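Local coordinates for aminoglycoside phosphotransferase (Mycobacterium smegmatis, PDB 6EF6), which phosphorylates (S)-1-amino-2-propanol, acting as the kinase of a bacterial microcompartment that handles aminoacetone, at residues W187-A193 with L312-W317; W260-G266 with F306-R310; W177-L181 with Q208-H212. All coordinates share one frame; numbering follows the deposited sequence.

How the contacts relate
Helix 303-320 carries one side of both contact 1 and contact 2, at neighbouring turns. Contact 3 joins a short helix to helix 198-218, yet its Leu181 also packs on Leu309 and Leu312. Contact 2 is the most central, about 11 Å from the chain centre to its own, and wholly buried; close helix backbones and aromatic rings fill it, with one arginine-tyrosine hydrogen bond toward the ligand. Contact 1 is mostly buried but runs from the amine pocket to a sodium ion at the periphery. Contact 3, only partly buried, relies on a flat tryptophan-histidine stack. Trp190 of contact 1 and Gln208 of contact 3 are tied by a hydrogen bond.

Contact 1 of 3, residues W187-A193 with L312-W317; sequences WGRWQDA and LLLLAW. With NA (sodium ion), chain E; JFN ((2R)-1-methoxypropan-2-amine), chain C.
The indole of Trp187 takes the edge of Trp317 on one face: CD1 points at it, the planes lie 67° apart, and the pair is T-shaped (edge-to-face). Leu313 O sits at the rim near the ring plane, 3.5 Å from Trp187 CE3, and Leu314 CD2 approaches obliquely. A second indole, Trp190, is sandwiched. The methyl Leu312 CD2 stands 4.0 Å from the centroid of its five-membered ring, almost along the normal, as a CH-pi contact; the opposite face is covered by the amide carbon CD of Gln191. Trp190 has CG between its own N and carbonyl carbon (chi1 61°), which turns the ring alongside Leu312, while NE1 is taken by Gln208. The loop 187-193 runs along helix 303-320 of the helical C-terminal lobe of this kinase-like fold, and its start lines the amine pocket. There Trp317 lays a ring face against C08 of bound (2R)-1-methoxypropan-2-amine, whose C15 lies against the benzene end of Trp187; Glu53 and Arg310 complete the site. Trp187 NE1 is hydrogen-bonded to Tyr75. Between the indoles the backbones close in on a small side chain: Ala316 CB is 3.4 Å from Gly188 O and 3.6 Å from Trp190 N. One water donates to both Arg189 O and Ala316 O, bridging loop and helix. Farther out, Ala193 CB meets Leu315 CD1 at 3.9 Å, and Gln191 O binds a sodium ion at 2.2 Å, together with Val196 O and three waters.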
loop_
_atom_site.group_PDB
_atom_site.type_symbol
_atom_site.label_atom_id
_atom_site.label_comp_id
_atom_site.label_asym_id
_atom_site.label_seq_id
_atom_site.Cartn_x
_atom_site.Cartn_y
_atom_site.Cartn_z
ATOM N N TRP A 187 -1.568 -6.886 -11.032
ATOM C CA TRP A 187 -2.928 -6.362 -11.052
ATOM C C TRP A 187 -3.492 -6.309 -12.466
ATOM O O TRP A 187 -4.497 -5.627 -12.712
ATOM C CB TRP A 187 -2.977 -5.010 -10.356
ATOM C CG TRP A 187 -2.651 -5.044 -8.869
ATOM C CD1 TRP A 187 -2.653 -6.133 -8.031
ATOM C CD2 TRP A 187 -2.317 -3.917 -8.072
ATOM N NE1 TRP A 187 -2.313 -5.728 -6.746
ATOM C CE2 TRP A 187 -2.138 -4.380 -6.742
ATOM C CE3 TRP A 187 -2.184 -2.555 -8.331
ATOM C CZ2 TRP A 187 -1.786 -3.541 -5.719
ATOM C CZ3 TRP A 187 -1.850 -1.716 -7.307
ATOM C CH2 TRP A 187 -1.641 -2.225 -6.004
ATOM N N GLY A 188 -2.906 -7.073 -13.367
ATOM C CA GLY A 188 -3.372 -7.116 -14.746
ATOM C C GLY A 188 -2.801 -5.974 -15.577
ATOM O O GLY A 188 -1.947 -5.217 -15.160
ATOM N N ARG A 189 -3.322 -5.865 -16.798
ATOM C CA ARG A 189 -2.826 -4.889 -17.773
ATOM C C ARG A 189 -3.655 -3.617 -17.723
ATOM O O ARG A 189 -4.882 -3.683 -17.885
ATOM C CB ARG A 189 -2.931 -5.479 -19.186
ATOM C CG ARG A 189 -1.955 -6.648 -19.456
ATOM C CD ARG A 189 -2.087 -7.324 -20.833
ATOM N NE ARG A 189 -2.105 -6.449 -22.016
ATOM C CZ ARG A 189 -1.035 -5.934 -22.616
ATOM N NH1 ARG A 189 0.198 -6.173 -22.158
ATOM N NH2 ARG A 189 -1.219 -5.177 -23.688
ATOM N N TRP A 190 -2.996 -2.469 -17.580
ATOM C CA TRP A 190 -3.738 -1.200 -17.673
ATOM C C TRP A 190 -4.358 -1.037 -19.043
ATOM O O TRP A 190 -5.429 -0.412 -19.197
ATOM C CB TRP A 190 -2.825 -0.012 -17.329
ATOM C CG TRP A 190 -1.643 0.154 -18.247
ATOM C CD1 TRP A 190 -0.362 -0.286 -18.024
ATOM C CD2 TRP A 190 -1.606 0.766 -19.541
ATOM N NE1 TRP A 190 0.435 0.014 -19.101
ATOM C CE2 TRP A 190 -0.303 0.678 -20.044
ATOM C CE3 TRP A 190 -2.597 1.376 -20.327
ATOM C CZ2 TRP A 190 0.055 1.135 -21.290
ATOM C CZ3 TRP A 190 -2.275 1.846 -21.544
ATOM C CH2 TRP A 190 -0.957 1.730 -22.034
ATOM N N GLN A 191 -3.782 -1.683 -20.062
ATOM C CA GLN A 191 -4.290 -1.618 -21.414
ATOM C C GLN A 191 -5.685 -2.192 -21.540
ATOM O O GLN A 191 -6.400 -1.821 -22.492
ATOM C CB GLN A 191 -3.372 -2.347 -22.384
ATOM C CG GLN A 191 -2.002 -1.731 -22.533
ATOM C CD GLN A 191 -0.947 -2.326 -21.622
ATOM O OE1 GLN A 191 -1.236 -2.798 -20.519
ATOM N NE2 GLN A 191 0.282 -2.310 -22.107
ATOM N N ASP A 192 -6.085 -3.069 -20.615
ATOM C CA ASP A 192 -7.372 -3.734 -20.668
ATOM C C ASP A 192 -8.457 -3.024 -19.869
ATOM O O ASP A 192 -9.615 -3.482 -19.923
ATOM C CB ASP A 192 -7.219 -5.180 -20.153
ATOM C CG ASP A 192 -6.402 -6.064 -21.080
ATOM O OD1 ASP A 192 -6.380 -5.831 -22.306
ATOM O OD2 ASP A 192 -5.758 -7.004 -20.559
ATOM N N ALA A 193 -8.175 -1.876 -19.276
ATOM C CA ALA A 193 -9.180 -1.169 -18.502
ATOM C C ALA A 193 -10.193 -0.513 -19.434
ATOM O O ALA A 193 -9.861 -0.057 -20.522
ATOM C CB ALA A 193 -8.508 -0.097 -17.655
ATOM N N LEU A 312 -0.509 4.004 -13.449
ATOM C CA LEU A 312 -0.777 2.899 -14.368
ATOM C C LEU A 312 -1.199 1.668 -13.606
ATOM O O LEU A 312 -2.067 0.934 -14.045
ATOM C CB LEU A 312 0.433 2.612 -15.259
ATOM C CG LEU A 312 0.799 3.689 -16.267
ATOM C CD1 LEU A 312 2.075 3.237 -17.044
ATOM C CD2 LEU A 312 -0.346 3.892 -17.211
ATOM N N LEU A 313 -0.519 1.387 -12.484
ATOM C CA LEU A 313 -0.911 0.264 -11.666
ATOM C C LEU A 313 -2.351 0.347 -11.196
ATOM O O LEU A 313 -3.058 -0.658 -11.161
ATOM C CB LEU A 313 0.036 0.075 -10.498
ATOM C CG LEU A 313 1.329 -0.628 -10.804
ATOM C CD1 LEU A 313 2.355 -0.341 -9.718
ATOM C CD2 LEU A 313 1.143 -2.151 -11.006
ATOM N N LEU A 314 -2.756 1.525 -10.710
ATOM C CA LEU A 314 -4.126 1.693 -10.237
ATOM C C LEU A 314 -5.145 1.672 -11.357
ATOM O O LEU A 314 -6.276 1.236 -11.149
ATOM C CB LEU A 314 -4.246 2.960 -9.382
ATOM C CG LEU A 314 -3.468 2.913 -8.064
ATOM C CD1 LEU A 314 -3.630 4.252 -7.360
ATOM C CD2 LEU A 314 -3.907 1.773 -7.188
ATOM N N LEU A 315 -4.757 2.108 -12.552
ATOM C CA LEU A 315 -5.637 1.955 -13.707
ATOM C C LEU A 315 -5.836 0.473 -14.059
ATOM O O LEU A 315 -6.954 0.044 -14.301
ATOM C CB LEU A 315 -5.005 2.719 -14.872
ATOM C CG LEU A 315 -5.759 2.713 -16.204
ATOM C CD1 LEU A 315 -7.197 3.221 -16.096
ATOM C CD2 LEU A 315 -4.996 3.564 -17.228
ATOM N N ALA A 316 -4.751 -0.312 -13.969
ATOM C CA ALA A 316 -4.879 -1.759 -14.130
ATOM C C ALA A 316 -5.787 -2.344 -13.062
ATOM O O ALA A 316 -6.668 -3.151 -13.369
ATOM C CB ALA A 316 -3.496 -2.371 -14.050
ATOM N N TRP A 317 -5.548 -1.972 -11.794
ATOM C CA TRP A 317 -6.394 -2.482 -10.716
ATOM C C TRP A 317 -7.860 -2.137 -10.964
ATOM O O TRP A 317 -8.757 -2.987 -10.814
ATOM C CB TRP A 317 -5.878 -1.905 -9.399
ATOM C CG TRP A 317 -6.590 -2.392 -8.231
ATOM C CD1 TRP A 317 -6.320 -3.533 -7.514
ATOM C CD2 TRP A 317 -7.720 -1.784 -7.624
ATOM N NE1 TRP A 317 -7.228 -3.663 -6.488
ATOM C CE2 TRP A 317 -8.104 -2.606 -6.539
ATOM C CE3 TRP A 317 -8.449 -0.622 -7.885
ATOM C CZ2 TRP A 317 -9.189 -2.295 -5.718
ATOM C CZ3 TRP A 317 -9.523 -0.318 -7.073
ATOM C CH2 TRP A 317 -9.879 -1.147 -5.999
HETATM NA NA NA E . -7.709 -1.224 -24.177
HETATM C C07 JFN C . -8.383 0.111 -3.129
HETATM C C08 JFN C . -5.238 -1.394 -4.384
HETATM C C09 JFN C . -6.221 -0.432 -3.730
HETATM C C15 JFN C . -3.821 -0.950 -4.063
HETATM N N04 JFN C . -5.374 -2.718 -3.820
HETATM O O02 JFN C . -7.567 -0.601 -4.029
HETATM O O HOH W 1 -7.107 -3.861 -16.207
HETATM O O HOH W 2 -7.367 -3.947 -24.511
HETATM O O HOH W 3 -9.652 -1.506 -22.907
HETATM O O HOH W 4 -5.757 -0.888 -25.322
#

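Contact 2 of 3, residues W260-G266 with F306-R310; sequences WYFYDFG and FVFLR
Phe306 presses one ring face against the peptide link from Phe262 to Tyr263, its CG 3.6 Å from Tyr263 N, while Trp260 CB comes within 3.4 Å of its CZ. This is where helix 263-268 meets helix 303-320 in the C-terminal lobe of the kinase-like fold. The helices touch almost backbone to backbone at Gly266, whose CA is 3.9 Å from Val307 CA and 3.6 Å from Phe306 O. To one side Phe265 CE2 reaches Val307 CG2; to the other, the Tyr263 ring lies against Leu309 CD2. Arg310 first packs its CG on Gly266 O, then bends at chi2 (62°) to bring NH1 to Tyr263 OH. That hydrogen bond, 3.0 Å long, is far from straight (139° at the hydrogen), and the hydroxyl lies 21° out of the guanidinium plane. A salt bridge from NH2 to Asp231 and a bond from NE to Ser270 hold the same group beside the bound amine. Although Asp264, Phe265 and Gly266 spell DFG, they lie on a helix and not at a second sodium ion, bound by Asp231 and Asp252. Asp264 recalls the conserved helix aspartate of protein kinases that fixes the catalytic loop: its OD2 meets His158 NE2, and OD1 accepts from the backbone N of Ala230.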
loop_
_atom_site.group_PDB
_atom_site.type_symbol
_atom_site.label_atom_id
_atom_site.label_comp_id
_atom_site.label_asym_id
_atom_site.label_seq_id
_atom_site.Cartn_x
_atom_site.Cartn_y
_atom_site.Cartn_z
ATOM N N TRP A 260 11.230 -0.146 -5.677
ATOM C CA TRP A 260 11.967 1.108 -5.515
ATOM C C TRP A 260 11.523 1.851 -4.277
ATOM O O TRP A 260 10.314 2.057 -4.098
ATOM C CB TRP A 260 11.864 1.974 -6.764
ATOM C CG TRP A 260 12.588 1.421 -7.960
ATOM C CD1 TRP A 260 13.927 1.547 -8.219
ATOM C CD2 TRP A 260 12.070 0.602 -9.017
ATOM N NE1 TRP A 260 14.269 0.890 -9.357
ATOM C CE2 TRP A 260 13.148 0.307 -9.883
ATOM C CE3 TRP A 260 10.779 0.154 -9.358
ATOM C CZ2 TRP A 260 13.016 -0.480 -11.014
ATOM C CZ3 TRP A 260 10.665 -0.647 -10.500
ATOM C CH2 TRP A 260 11.765 -0.905 -11.328
ATOM N N TYR A 261 12.478 2.320 -3.470
ATOM C CA TYR A 261 12.092 3.080 -2.279
ATOM C C TYR A 261 11.113 4.207 -2.608
ATOM O O TYR A 261 10.108 4.401 -1.914
ATOM C CB TYR A 261 13.323 3.619 -1.530
ATOM C CG TYR A 261 14.136 2.536 -0.869
ATOM C CD1 TYR A 261 13.607 1.745 0.116
ATOM C CD2 TYR A 261 15.409 2.266 -1.273
ATOM C CE1 TYR A 261 14.373 0.723 0.715
ATOM C CE2 TYR A 261 16.176 1.264 -0.702
ATOM C CZ TYR A 261 15.616 0.478 0.282
ATOM O OH TYR A 261 16.411 -0.522 0.859
ATOM N N PHE A 262 11.408 4.996 -3.637
ATOM C CA PHE A 262 10.566 6.148 -3.941
ATOM C C PHE A 262 9.264 5.814 -4.647
ATOM O O PHE A 262 8.401 6.696 -4.791
ATOM C CB PHE A 262 11.417 7.290 -4.500
ATOM C CG PHE A 262 12.352 7.798 -3.447
ATOM C CD1 PHE A 262 11.812 8.534 -2.392
ATOM C CD2 PHE A 262 13.683 7.508 -3.409
ATOM C CE1 PHE A 262 12.607 8.958 -1.353
ATOM C CE2 PHE A 262 14.470 7.913 -2.348
ATOM C CZ PHE A 262 13.929 8.636 -1.343
ATOM N N TYR A 263 9.035 4.547 -5.013
ATOM C CA TYR A 263 7.681 4.164 -5.370
ATOM C C TYR A 263 6.727 4.420 -4.217
ATOM O O TYR A 263 5.559 4.701 -4.450
ATOM C CB TYR A 263 7.685 2.688 -5.805
ATOM C CG TYR A 263 6.304 2.104 -6.030
ATOM C CD1 TYR A 263 5.430 2.599 -6.999
ATOM C CD2 TYR A 263 5.850 1.065 -5.256
ATOM C CE1 TYR A 263 4.170 2.088 -7.169
ATOM C CE2 TYR A 263 4.566 0.515 -5.433
ATOM C CZ TYR A 263 3.748 1.050 -6.388
ATOM O OH TYR A 263 2.492 0.522 -6.560
ATOM N N ASP A 264 7.193 4.360 -2.962
ATOM C CA ASP A 264 6.305 4.692 -1.851
ATOM C C ASP A 264 5.715 6.103 -1.977
ATOM O O ASP A 264 4.554 6.337 -1.545
ATOM C CB ASP A 264 7.038 4.544 -0.515
ATOM C CG ASP A 264 7.152 3.130 -0.027
ATOM O OD1 ASP A 264 6.295 2.274 -0.318
ATOM O OD2 ASP A 264 8.133 2.885 0.730
ATOM N N PHE A 265 6.442 7.052 -2.603
ATOM C CA PHE A 265 5.832 8.365 -2.828
ATOM C C PHE A 265 4.662 8.294 -3.817
ATOM O O PHE A 265 3.614 8.946 -3.643
ATOM C CB PHE A 265 6.823 9.453 -3.313
ATOM C CG PHE A 265 6.111 10.723 -3.624
ATOM C CD1 PHE A 265 5.514 11.448 -2.599
ATOM C CD2 PHE A 265 6.020 11.176 -4.938
ATOM C CE1 PHE A 265 4.770 12.577 -2.869
ATOM C CE2 PHE A 265 5.297 12.339 -5.222
ATOM C CZ PHE A 265 4.697 13.056 -4.186
ATOM N N GLY A 266 4.808 7.530 -4.903
ATOM C CA GLY A 266 3.652 7.335 -5.772
ATOM C C GLY A 266 2.461 6.803 -5.023
ATOM O O GLY A 266 1.328 7.241 -5.247
ATOM N N PHE A 306 7.586 7.836 -10.394
ATOM C CA PHE A 306 6.927 6.938 -9.474
ATOM C C PHE A 306 5.449 7.213 -9.315
ATOM O O PHE A 306 4.672 6.291 -9.075
ATOM C CB PHE A 306 7.661 6.891 -8.113
ATOM C CG PHE A 306 8.993 6.162 -8.220
ATOM C CD1 PHE A 306 9.024 4.862 -8.724
ATOM C CD2 PHE A 306 10.197 6.782 -7.967
ATOM C CE1 PHE A 306 10.206 4.165 -8.897
ATOM C CE2 PHE A 306 11.446 6.068 -8.141
ATOM C CZ PHE A 306 11.421 4.779 -8.651
ATOM N N VAL A 307 5.056 8.480 -9.374
ATOM C CA VAL A 307 3.629 8.814 -9.425
ATOM C C VAL A 307 2.994 8.162 -10.649
ATOM O O VAL A 307 1.899 7.593 -10.559
ATOM C CB VAL A 307 3.400 10.346 -9.366
ATOM C CG1 VAL A 307 1.944 10.670 -9.563
ATOM C CG2 VAL A 307 3.918 10.925 -8.078
ATOM N N PHE A 308 3.632 8.293 -11.800
ATOM C CA PHE A 308 3.090 7.731 -13.038
ATOM C C PHE A 308 3.042 6.200 -13.016
ATOM O O PHE A 308 2.066 5.603 -13.457
ATOM C CB PHE A 308 3.823 8.286 -14.245
ATOM C CG PHE A 308 3.118 7.944 -15.527
ATOM C CD1 PHE A 308 1.866 8.482 -15.809
ATOM C CD2 PHE A 308 3.635 7.047 -16.450
ATOM C CE1 PHE A 308 1.193 8.120 -16.954
ATOM C CE2 PHE A 308 2.938 6.727 -17.616
ATOM C CZ PHE A 308 1.732 7.266 -17.848
ATOM N N LEU A 309 4.046 5.567 -12.414
ATOM C CA LEU A 309 4.011 4.111 -12.218
ATOM C C LEU A 309 2.799 3.718 -11.385
ATOM O O LEU A 309 2.051 2.789 -11.727
ATOM C CB LEU A 309 5.316 3.660 -11.526
ATOM C CG LEU A 309 5.401 2.178 -11.182
ATOM C CD1 LEU A 309 5.171 1.258 -12.340
ATOM C CD2 LEU A 309 6.723 1.829 -10.497
ATOM N N ARG A 310 2.582 4.420 -10.259
ATOM C CA ARG A 310 1.397 4.116 -9.429
ATOM C C ARG A 310 0.099 4.325 -10.215
ATOM O O ARG A 310 -0.838 3.535 -10.080
ATOM C CB ARG A 310 1.412 4.997 -8.161
ATOM C CG ARG A 310 0.275 4.746 -7.225
ATOM C CD ARG A 310 0.291 3.314 -6.685
ATOM N NE ARG A 310 -0.559 3.160 -5.502
ATOM C CZ ARG A 310 -0.691 2.094 -4.747
ATOM N NH1 ARG A 310 -0.060 0.966 -5.115
ATOM N NH2 ARG A 310 -1.480 2.085 -3.667
#

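Contact 3 of 3, residues W177-L181 with Q208-H212; sequences WEHCL and QDLLH
Trp177 and His212 lie flat on each other in a face-to-face stack, the imidazole centroid 3.6 Å from that of the five-membered indole ring and the planes only 7° apart. Although the rings are nearly parallel, the two side chains run across one another at about a right angle. Imidazole CE1 sits near the pyrrole nitrogen, 3.4 Å from Trp177 NE1, while His212 CB lies over the benzene half as a CH-pi contact. With CG anti to the backbone N (chi1 -177°), Trp177 extends from its helix toward the other one. Its far end meets Gln208: Trp177 CH2 is 3.7 Å from Gln208 CG and also close to Gln208 O. Leu211 CD2 approaches in a different way, at the ring edge, 4.2 Å from Trp177 CZ3.

Helix 177-180 is a single short turn, with Trp177 O accepting from both Cys180 N and Leu181 N, and it lies beside the long helix 198-218 in the C-terminal lobe of this phosphotransferase fold. Where the chain leaves that turn, Leu181 CB lies over the rim of the Trp177 face opposite the histidine. The Leu181 side chain then crosses that of Leu211, and it also touches helix 303-320.

The polar end of Gln208 is held at both its atoms. Besides OE1, whose partner is Trp190, NE2 donates to Asp209 OD1 along a fairly straight bond (154°) in the amide plane, reaching that oxygen from above the carboxylate. A water lies 2.8 Å from Leu181 O and 2.7 Å from Gln208 OE1, among more acceptors than its two protons can serve.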
loop_
_atom_site.group_PDB
_atom_site.type_symbol
_atom_site.label_atom_id
_atom_site.label_comp_id
_atom_site.label_asym_id
_atom_site.label_seq_id
_atom_site.Cartn_x
_atom_site.Cartn_y
_atom_site.Cartn_z
ATOM N N TRP A 177 9.734 -4.131 -12.592
ATOM C CA TRP A 177 9.046 -3.863 -13.860
ATOM C C TRP A 177 8.180 -5.049 -14.262
ATOM O O TRP A 177 6.991 -4.873 -14.583
ATOM C CB TRP A 177 10.041 -3.560 -14.980
ATOM C CG TRP A 177 9.327 -3.214 -16.246
ATOM C CD1 TRP A 177 9.108 -4.043 -17.308
ATOM C CD2 TRP A 177 8.780 -1.945 -16.561
ATOM N NE1 TRP A 177 8.383 -3.331 -18.268
ATOM C CE2 TRP A 177 8.204 -2.047 -17.836
ATOM C CE3 TRP A 177 8.720 -0.737 -15.890
ATOM C CZ2 TRP A 177 7.527 -0.950 -18.429
ATOM C CZ3 TRP A 177 8.087 0.335 -16.488
ATOM C CH2 TRP A 177 7.514 0.211 -17.759
ATOM N N GLU A 178 8.754 -6.237 -14.247
ATOM C CA GLU A 178 8.057 -7.461 -14.643
ATOM C C GLU A 178 6.693 -7.597 -13.967
ATOM O O GLU A 178 5.698 -7.954 -14.614
ATOM C CB GLU A 178 8.934 -8.670 -14.320
ATOM C CG GLU A 178 8.161 -9.990 -14.578
ATOM C CD GLU A 178 8.983 -11.231 -14.424
ATOM O OE1 GLU A 178 10.196 -11.115 -14.159
ATOM O OE2 GLU A 178 8.376 -12.322 -14.542
ATOM N N HIS A 179 6.617 -7.318 -12.675
ATOM C CA HIS A 179 5.411 -7.610 -11.917
ATOM C C HIS A 179 4.489 -6.414 -11.812
ATOM O O HIS A 179 3.400 -6.541 -11.249
ATOM C CB HIS A 179 5.740 -8.171 -10.520
ATOM C CG HIS A 179 6.419 -9.494 -10.573
ATOM N ND1 HIS A 179 7.786 -9.630 -10.646
ATOM C CD2 HIS A 179 5.915 -10.749 -10.703
ATOM C CE1 HIS A 179 8.101 -10.915 -10.729
ATOM N NE2 HIS A 179 6.982 -11.610 -10.796
ATOM N N CYS A 180 4.891 -5.254 -12.337
ATOM C CA CYS A 180 4.011 -4.103 -12.412
ATOM C C CYS A 180 3.406 -3.946 -13.803
ATOM O O CYS A 180 2.183 -3.963 -13.962
ATOM C CB CYS A 180 4.791 -2.822 -12.059
ATOM S SG CYS A 180 5.339 -2.679 -10.319
ATOM N N LEU A 181 4.255 -3.780 -14.807
ATOM C CA LEU A 181 3.870 -3.430 -16.173
ATOM C C LEU A 181 4.405 -4.388 -17.213
ATOM O O LEU A 181 3.983 -4.302 -18.374
ATOM C CB LEU A 181 4.363 -2.015 -16.494
ATOM C CG LEU A 181 3.891 -0.951 -15.517
ATOM C CD1 LEU A 181 4.555 0.371 -15.859
ATOM C CD2 LEU A 181 2.396 -0.796 -15.574
ATOM N N GLN A 208 4.676 5.227 -20.693
ATOM C CA GLN A 208 5.171 4.002 -20.055
ATOM C C GLN A 208 6.565 3.657 -20.533
ATOM O O GLN A 208 7.421 3.208 -19.749
ATOM C CB GLN A 208 4.240 2.831 -20.399
ATOM C CG GLN A 208 4.697 1.510 -19.857
ATOM C CD GLN A 208 4.055 0.374 -20.554
ATOM O OE1 GLN A 208 3.191 -0.308 -20.012
ATOM N NE2 GLN A 208 4.460 0.117 -21.783
ATOM N N ASP A 209 6.799 3.723 -21.836
ATOM C CA ASP A 209 8.093 3.333 -22.378
ATOM C C ASP A 209 9.203 4.297 -21.943
ATOM O O ASP A 209 10.330 3.870 -21.683
ATOM C CB ASP A 209 7.981 3.182 -23.911
ATOM C CG ASP A 209 7.146 1.987 -24.338
ATOM O OD1 ASP A 209 6.846 1.047 -23.556
ATOM O OD2 ASP A 209 6.847 1.976 -25.546
ATOM N N LEU A 210 8.895 5.586 -21.838
ATOM C CA LEU A 210 9.836 6.560 -21.279
ATOM C C LEU A 210 10.110 6.246 -19.816
ATOM O O LEU A 210 11.279 6.201 -19.400
ATOM C CB LEU A 210 9.253 7.983 -21.456
ATOM C CG LEU A 210 10.135 9.055 -20.813
ATOM C CD1 LEU A 210 11.557 9.047 -21.348
ATOM C CD2 LEU A 210 9.465 10.409 -21.021
ATOM N N LEU A 211 9.081 5.940 -19.041
ATOM C CA LEU A 211 9.258 5.514 -17.663
ATOM C C LEU A 211 10.163 4.310 -17.566
ATOM O O LEU A 211 11.063 4.254 -16.720
ATOM C CB LEU A 211 7.899 5.205 -17.065
ATOM C CG LEU A 211 7.883 4.431 -15.747
ATOM C CD1 LEU A 211 8.455 5.296 -14.648
ATOM C CD2 LEU A 211 6.487 4.019 -15.390
ATOM N N HIS A 212 9.973 3.309 -18.439
ATOM C CA HIS A 212 10.813 2.111 -18.431
ATOM C C HIS A 212 12.273 2.491 -18.632
ATOM O O HIS A 212 13.171 2.010 -17.920
ATOM C CB HIS A 212 10.330 1.150 -19.545
ATOM C CG HIS A 212 10.828 -0.243 -19.410
ATOM N ND1 HIS A 212 10.538 -1.207 -20.355
ATOM C CD2 HIS A 212 11.613 -0.840 -18.499
ATOM C CE1 HIS A 212 11.097 -2.344 -20.002
ATOM N NE2 HIS A 212 11.774 -2.154 -18.887
HETATM O O HOH W 5 2.864 -2.902 -20.484
#